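Local atomic coordinates of insecticidal crystal protein Cry7Cal (Bacillus thuringiensis, PDB entry 5ZI1), a protein that is an insecticidal toxin active against locusts that probably binds receptors and, as in related delta endotoxins, inserts into membranes to form pores. Residues R45-N50 and A148-F153; L80-G85 and E121-F126. All coordinates share one frame; numbering follows the deposited sequence.

Contact 1 (R45-N50 and A148-F153); sequences RLLWPN and ANLHLF
L47 and L150 both turn CG away from their carbonyl carbons (chi1 -77° and -65°), and an extended second torsion carries CD1 of each straight out. The two leucines therefore meet tip to tip: L47 CD1 lies 3.6 Å from L150 CD1. L47 CD1 also sits 3.7 Å from L150 CD2, so this one methyl rests against both branches of the fork. W48 comes from the end of the helix, where the chain leaves helical geometry. Its indole swings its six-membered ring towards L150, and W48 CH2 is 3.8 Å from L150 CD1, in an oblique approach. L150 CD1 thus touches both L47 and W48. This contact belongs to the N-terminal helical domain of the three-domain delta endotoxins, a bundle in which outer helices surround a central one. It joins the C-terminal end of helix 33-47 to helix 141-165. The touching residues are buried, and no hydrogen bond spans the two segments. F24 of helix 13-26 and L90 of helix 73-101 also pack on L150. The indole meets the ring of W56, while W48 NE1 makes a weak hydrogen bond to N53 OD1.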
loop_
_atom_site.group_PDB
_atom_site.type_symbol
_atom_site.label_atom_id
_atom_site.label_comp_id
_atom_site.label_asym_id
_atom_site.label_seq_id
_atom_site.Cartn_x
_atom_site.Cartn_y
_atom_site.Cartn_z
ATOM N N ARG A 45 -4.134 21.419 -6.762
ATOM C CA ARG A 45 -2.935 21.601 -7.576
ATOM C C ARG A 45 -2.357 20.263 -8.006
ATOM O O ARG A 45 -1.899 20.120 -9.143
ATOM C CB ARG A 45 -1.898 22.433 -6.824
ATOM C CG ARG A 45 -2.215 23.914 -6.890
ATOM C CD ARG A 45 -1.564 24.696 -5.780
ATOM N NE ARG A 45 -2.087 26.062 -5.712
ATOM C CZ ARG A 45 -1.721 26.958 -4.798
ATOM N NH1 ARG A 45 -0.827 26.633 -3.870
ATOM N NH2 ARG A 45 -2.250 28.180 -4.809
ATOM N N LEU A 46 -2.404 19.256 -7.130
ATOM C CA LEU A 46 -1.882 17.947 -7.508
ATOM C C LEU A 46 -2.730 17.305 -8.587
ATOM O O LEU A 46 -2.199 16.824 -9.595
ATOM C CB LEU A 46 -1.801 17.024 -6.303
ATOM C CG LEU A 46 -0.569 17.215 -5.435
ATOM C CD1 LEU A 46 -0.683 16.369 -4.178
ATOM C CD2 LEU A 46 0.674 16.855 -6.267
ATOM N N LEU A 47 -4.056 17.289 -8.392
ATOM C CA LEU A 47 -4.943 16.548 -9.281
ATOM C C LEU A 47 -5.224 17.302 -10.575
ATOM O O LEU A 47 -5.479 16.678 -11.607
ATOM C CB LEU A 47 -6.258 16.216 -8.557
ATOM C CG LEU A 47 -6.222 15.058 -7.544
ATOM C CD1 LEU A 47 -7.524 14.945 -6.731
ATOM C CD2 LEU A 47 -5.951 13.764 -8.263
ATOM N N TRP A 48 -5.224 18.627 -10.536
ATOM C CA TRP A 48 -5.428 19.452 -11.722
ATOM C C TRP A 48 -4.294 20.461 -11.824
ATOM O O TRP A 48 -4.501 21.660 -11.583
ATOM C CB TRP A 48 -6.768 20.180 -11.674
ATOM C CG TRP A 48 -7.983 19.324 -11.829
ATOM C CD1 TRP A 48 -8.575 18.946 -12.992
ATOM C CD2 TRP A 48 -8.792 18.788 -10.772
ATOM N NE1 TRP A 48 -9.707 18.197 -12.734
ATOM C CE2 TRP A 48 -9.855 18.084 -11.375
ATOM C CE3 TRP A 48 -8.715 18.827 -9.380
ATOM C CZ2 TRP A 48 -10.831 17.425 -10.631
ATOM C CZ3 TRP A 48 -9.693 18.173 -8.640
ATOM C CH2 TRP A 48 -10.729 17.484 -9.265
ATOM N N PRO A 49 -3.083 20.013 -12.180
ATOM C CA PRO A 49 -1.960 20.953 -12.326
ATOM C C PRO A 49 -2.300 22.038 -13.335
ATOM O O PRO A 49 -2.793 21.760 -14.429
ATOM C CB PRO A 49 -0.801 20.068 -12.821
ATOM C CG PRO A 49 -1.199 18.671 -12.483
ATOM C CD PRO A 49 -2.709 18.635 -12.534
ATOM N N ASN A 50 -2.058 23.286 -12.944
ATOM C CA ASN A 50 -2.393 24.442 -13.775
ATOM C C ASN A 50 -3.834 24.387 -14.265
ATOM O O ASN A 50 -4.145 24.842 -15.366
ATOM C CB ASN A 50 -1.414 24.569 -14.942
ATOM C CG ASN A 50 0.012 24.764 -14.459
ATOM O OD1 ASN A 50 0.412 25.885 -14.118
ATOM N ND2 ASN A 50 0.772 23.664 -14.371
ATOM N N ALA A 148 -13.708 9.100 -6.301
ATOM C CA ALA A 148 -14.337 8.515 -5.130
ATOM C C ALA A 148 -13.709 9.078 -3.870
ATOM O O ALA A 148 -14.403 9.492 -2.929
ATOM C CB ALA A 148 -14.193 6.993 -5.177
ATOM N N ASN A 149 -12.378 9.130 -3.856
ATOM C CA ASN A 149 -11.672 9.628 -2.692
ATOM C C ASN A 149 -12.079 11.057 -2.368
ATOM O O ASN A 149 -12.346 11.395 -1.207
ATOM C CB ASN A 149 -10.168 9.538 -2.929
ATOM C CG ASN A 149 -9.405 9.998 -1.748
ATOM O OD1 ASN A 149 -9.456 9.373 -0.682
ATOM N ND2 ASN A 149 -8.738 11.123 -1.891
ATOM N N LEU A 150 -12.131 11.922 -3.382
ATOM C CA LEU A 150 -12.516 13.308 -3.123
ATOM C C LEU A 150 -13.933 13.400 -2.570
ATOM O O LEU A 150 -14.208 14.223 -1.693
ATOM C CB LEU A 150 -12.394 14.138 -4.398
ATOM C CG LEU A 150 -10.994 14.324 -4.989
ATOM C CD1 LEU A 150 -11.089 15.201 -6.223
ATOM C CD2 LEU A 150 -10.041 14.929 -3.966
ATOM N N HIS A 151 -14.848 12.572 -3.081
ATOM C CA HIS A 151 -16.240 12.620 -2.641
ATOM C C HIS A 151 -16.345 12.279 -1.164
ATOM O O HIS A 151 -16.965 13.011 -0.387
ATOM C CB HIS A 151 -17.082 11.650 -3.483
ATOM C CG HIS A 151 -18.561 11.766 -3.257
ATOM N ND1 HIS A 151 -19.450 10.784 -3.644
ATOM C CD2 HIS A 151 -19.309 12.749 -2.699
ATOM C CE1 HIS A 151 -20.678 11.158 -3.330
ATOM N NE2 HIS A 151 -20.619 12.350 -2.763
ATOM N N LEU A 152 -15.715 11.176 -0.756
ATOM C CA LEU A 152 -15.748 10.770 0.646
ATOM C C LEU A 152 -15.172 11.852 1.546
ATOM O O LEU A 152 -15.719 12.140 2.627
ATOM C CB LEU A 152 -14.975 9.463 0.823
ATOM C CG LEU A 152 -15.694 8.307 0.139
ATOM C CD1 LEU A 152 -14.902 7.031 0.257
ATOM C CD2 LEU A 152 -17.054 8.174 0.779
ATOM N N PHE A 153 -14.070 12.468 1.106
ATOM C CA PHE A 153 -13.435 13.521 1.877
ATOM C C PHE A 153 -14.303 14.765 1.935
ATOM O O PHE A 153 -14.406 15.412 2.988
ATOM C CB PHE A 153 -12.074 13.855 1.275
ATOM C CG PHE A 153 -11.486 15.113 1.811
ATOM C CD1 PHE A 153 -11.123 15.202 3.146
ATOM C CD2 PHE A 153 -11.318 16.215 0.997
ATOM C CE1 PHE A 153 -10.590 16.367 3.656
ATOM C CE2 PHE A 153 -10.778 17.383 1.506
ATOM C CZ PHE A 153 -10.418 17.458 2.834
#

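Contact 2 (L80-G85 and E121-F126)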
loop_
_atom_site.group_PDB
_atom_site.type_symbol
_atom_site.label_atom_id
_atom_site.label_comp_id
_atom_site.label_asym_id
_atom_site.label_seq_id
_atom_site.Cartn_x
_atom_site.Cartn_y
_atom_site.Cartn_z
ATOM N N LEU A 80 -13.832 13.455 -18.750
ATOM C CA LEU A 80 -13.024 14.662 -18.587
ATOM C C LEU A 80 -13.894 15.886 -18.365
ATOM O O LEU A 80 -13.541 16.777 -17.586
ATOM C CB LEU A 80 -12.135 14.868 -19.818
ATOM C CG LEU A 80 -10.934 13.944 -19.936
ATOM C CD1 LEU A 80 -10.219 14.132 -21.280
ATOM C CD2 LEU A 80 -9.972 14.181 -18.755
ATOM N N SER A 81 -15.029 15.953 -19.054
ATOM C CA SER A 81 -15.925 17.095 -18.930
ATOM C C SER A 81 -16.536 17.178 -17.530
ATOM O O SER A 81 -16.665 18.273 -16.968
ATOM C CB SER A 81 -17.003 16.994 -20.017
ATOM O OG SER A 81 -18.163 17.730 -19.695
ATOM N N GLU A 82 -16.911 16.033 -16.948
ATOM C CA GLU A 82 -17.352 16.024 -15.552
ATOM C C GLU A 82 -16.205 16.331 -14.608
ATOM O O GLU A 82 -16.418 16.972 -13.572
ATOM C CB GLU A 82 -17.954 14.677 -15.179
ATOM C CG GLU A 82 -18.985 14.201 -16.155
ATOM C CD GLU A 82 -20.368 14.625 -15.747
ATOM O OE1 GLU A 82 -20.527 15.791 -15.305
ATOM O OE2 GLU A 82 -21.297 13.785 -15.858
ATOM N N LEU A 83 -14.986 15.885 -14.943
ATOM C CA LEU A 83 -13.852 16.191 -14.078
ATOM C C LEU A 83 -13.584 17.687 -14.049
ATOM O O LEU A 83 -13.255 18.247 -12.995
ATOM C CB LEU A 83 -12.614 15.410 -14.516
ATOM C CG LEU A 83 -12.671 13.899 -14.229
ATOM C CD1 LEU A 83 -11.541 13.160 -14.930
ATOM C CD2 LEU A 83 -12.634 13.604 -12.724
ATOM N N GLU A 84 -13.773 18.369 -15.174
ATOM C CA GLU A 84 -13.551 19.810 -15.157
ATOM C C GLU A 84 -14.648 20.515 -14.368
ATOM O O GLU A 84 -14.370 21.455 -13.617
ATOM C CB GLU A 84 -13.433 20.353 -16.586
ATOM N N GLY A 85 -15.894 20.056 -14.488
ATOM C CA GLY A 85 -16.940 20.603 -13.640
ATOM C C GLY A 85 -16.651 20.374 -12.168
ATOM O O GLY A 85 -16.823 21.272 -11.338
ATOM N N GLU A 121 -21.523 18.416 -3.756
ATOM C CA GLU A 121 -21.704 17.011 -3.412
ATOM C C GLU A 121 -22.686 16.337 -4.362
ATOM O O GLU A 121 -22.524 15.154 -4.685
ATOM C CB GLU A 121 -22.156 16.899 -1.949
ATOM C CG GLU A 121 -21.975 15.507 -1.346
ATOM C CD GLU A 121 -23.096 14.532 -1.729
ATOM O OE1 GLU A 121 -24.249 14.998 -1.897
ATOM O OE2 GLU A 121 -22.819 13.310 -1.865
ATOM N N ASN A 122 -23.697 17.080 -4.835
ATOM C CA ASN A 122 -24.578 16.549 -5.862
ATOM C C ASN A 122 -23.831 16.312 -7.170
ATOM O O ASN A 122 -24.112 15.330 -7.865
ATOM C CB ASN A 122 -25.775 17.486 -6.064
ATOM C CG ASN A 122 -26.864 17.322 -4.967
ATOM O OD1 ASN A 122 -26.918 16.312 -4.261
ATOM N ND2 ASN A 122 -27.724 18.321 -4.837
ATOM N N LEU A 123 -22.851 17.164 -7.514
ATOM C CA LEU A 123 -22.079 16.905 -8.725
ATOM C C LEU A 123 -21.388 15.552 -8.648
ATOM O O LEU A 123 -21.375 14.797 -9.625
ATOM C CB LEU A 123 -21.054 18.013 -8.986
ATOM C CG LEU A 123 -20.396 17.942 -10.385
ATOM C CD1 LEU A 123 -21.473 17.769 -11.450
ATOM C CD2 LEU A 123 -19.565 19.172 -10.711
ATOM N N PHE A 124 -20.827 15.212 -7.491
ATOM C CA PHE A 124 -20.220 13.892 -7.355
ATOM C C PHE A 124 -21.253 12.792 -7.589
ATOM O O PHE A 124 -21.012 11.860 -8.362
ATOM C CB PHE A 124 -19.548 13.755 -5.981
ATOM C CG PHE A 124 -18.153 14.365 -5.912
ATOM C CD1 PHE A 124 -17.049 13.669 -6.373
ATOM C CD2 PHE A 124 -17.961 15.633 -5.387
ATOM C CE1 PHE A 124 -15.770 14.224 -6.308
ATOM C CE2 PHE A 124 -16.696 16.196 -5.308
ATOM C CZ PHE A 124 -15.597 15.494 -5.774
ATOM N N LYS A 125 -22.426 12.898 -6.953
ATOM C CA LYS A 125 -23.481 11.918 -7.210
ATOM C C LYS A 125 -23.777 11.821 -8.694
ATOM O O LYS A 125 -23.782 10.726 -9.267
ATOM C CB LYS A 125 -24.743 12.270 -6.448
ATOM C CG LYS A 125 -24.634 12.091 -4.977
ATOM C CD LYS A 125 -25.884 12.651 -4.308
ATOM C CE LYS A 125 -25.814 12.471 -2.805
ATOM N NZ LYS A 125 -26.533 13.593 -2.150
ATOM N N PHE A 126 -23.985 12.964 -9.343
ATOM C CA PHE A 126 -24.238 12.960 -10.783
ATOM C C PHE A 126 -23.033 12.452 -11.573
ATOM O O PHE A 126 -23.199 11.740 -12.571
ATOM C CB PHE A 126 -24.629 14.365 -11.247
ATOM C CG PHE A 126 -24.870 14.473 -12.727
ATOM C CD1 PHE A 126 -23.833 14.815 -13.591
ATOM C CD2 PHE A 126 -26.117 14.224 -13.260
ATOM C CE1 PHE A 126 -24.054 14.910 -14.956
ATOM C CE2 PHE A 126 -26.342 14.324 -14.625
ATOM C CZ PHE A 126 -25.314 14.667 -15.465
HETATM O O HOH W 1 -22.596 11.495 -15.348
#
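Segments 80-85 and 121-126 are helical and run nearly antiparallel, at 170°, with axes 10.5 Å apart. G85 and L123 have the nearest CA atoms, at 8.0 Å. Here a leucine meets bare backbone: L123 CD2 lies 3.5 Å from both G85 C and G85 O. The second pair is E82 with F126. The E82 chain bends at its second torsion (chi2 -92°), which brings the carboxylate up to F126. The two side chains cross at about a right angle. The carboxylate plane is turned 75° from the ring. E82 OE1 lies in the ring plane at its edge, 3.7 Å from F126 CE1, whereas E82 OE2 approaches the same carbon obliquely. A water donates to E82 OE2 at 2.7 Å and to F126 O at 2.9 Å, bridging carboxylate and backbone. E82 OE2 has a further, weak hydrogen bond with S130 OG. On segment 121-126 itself, K125 NZ forms a salt bridge with the E121 carboxylate, its hydrogen bond using the syn lone pair of OE1. This is antiparallel helix packing at the surface of the delta-endotoxin N-terminal bundle, between two helices consecutive in the chain.

How the contacts relate
Both contacts lie in the N-terminal helical domain, on the same side of the chain's centre, with their own centres about 12 Å apart. Along the chain the order is 45-50, 80-85, 121-126 and 148-153, so contact 2 falls between the two halves of contact 1. Contact 1 is buried, contact 2 near the surface. Helices 107-127 and 141-165, consecutive in the chain, tie them together: H151 NE2 lies 2.6 Å from E121 OE2, a probable hydrogen bond, and the H151 and F124 rings meet almost parallel. F124 also packs on L150, and W48 on the L83 backbone. The surface contact and the buried one thus adjoin within one helical bundle.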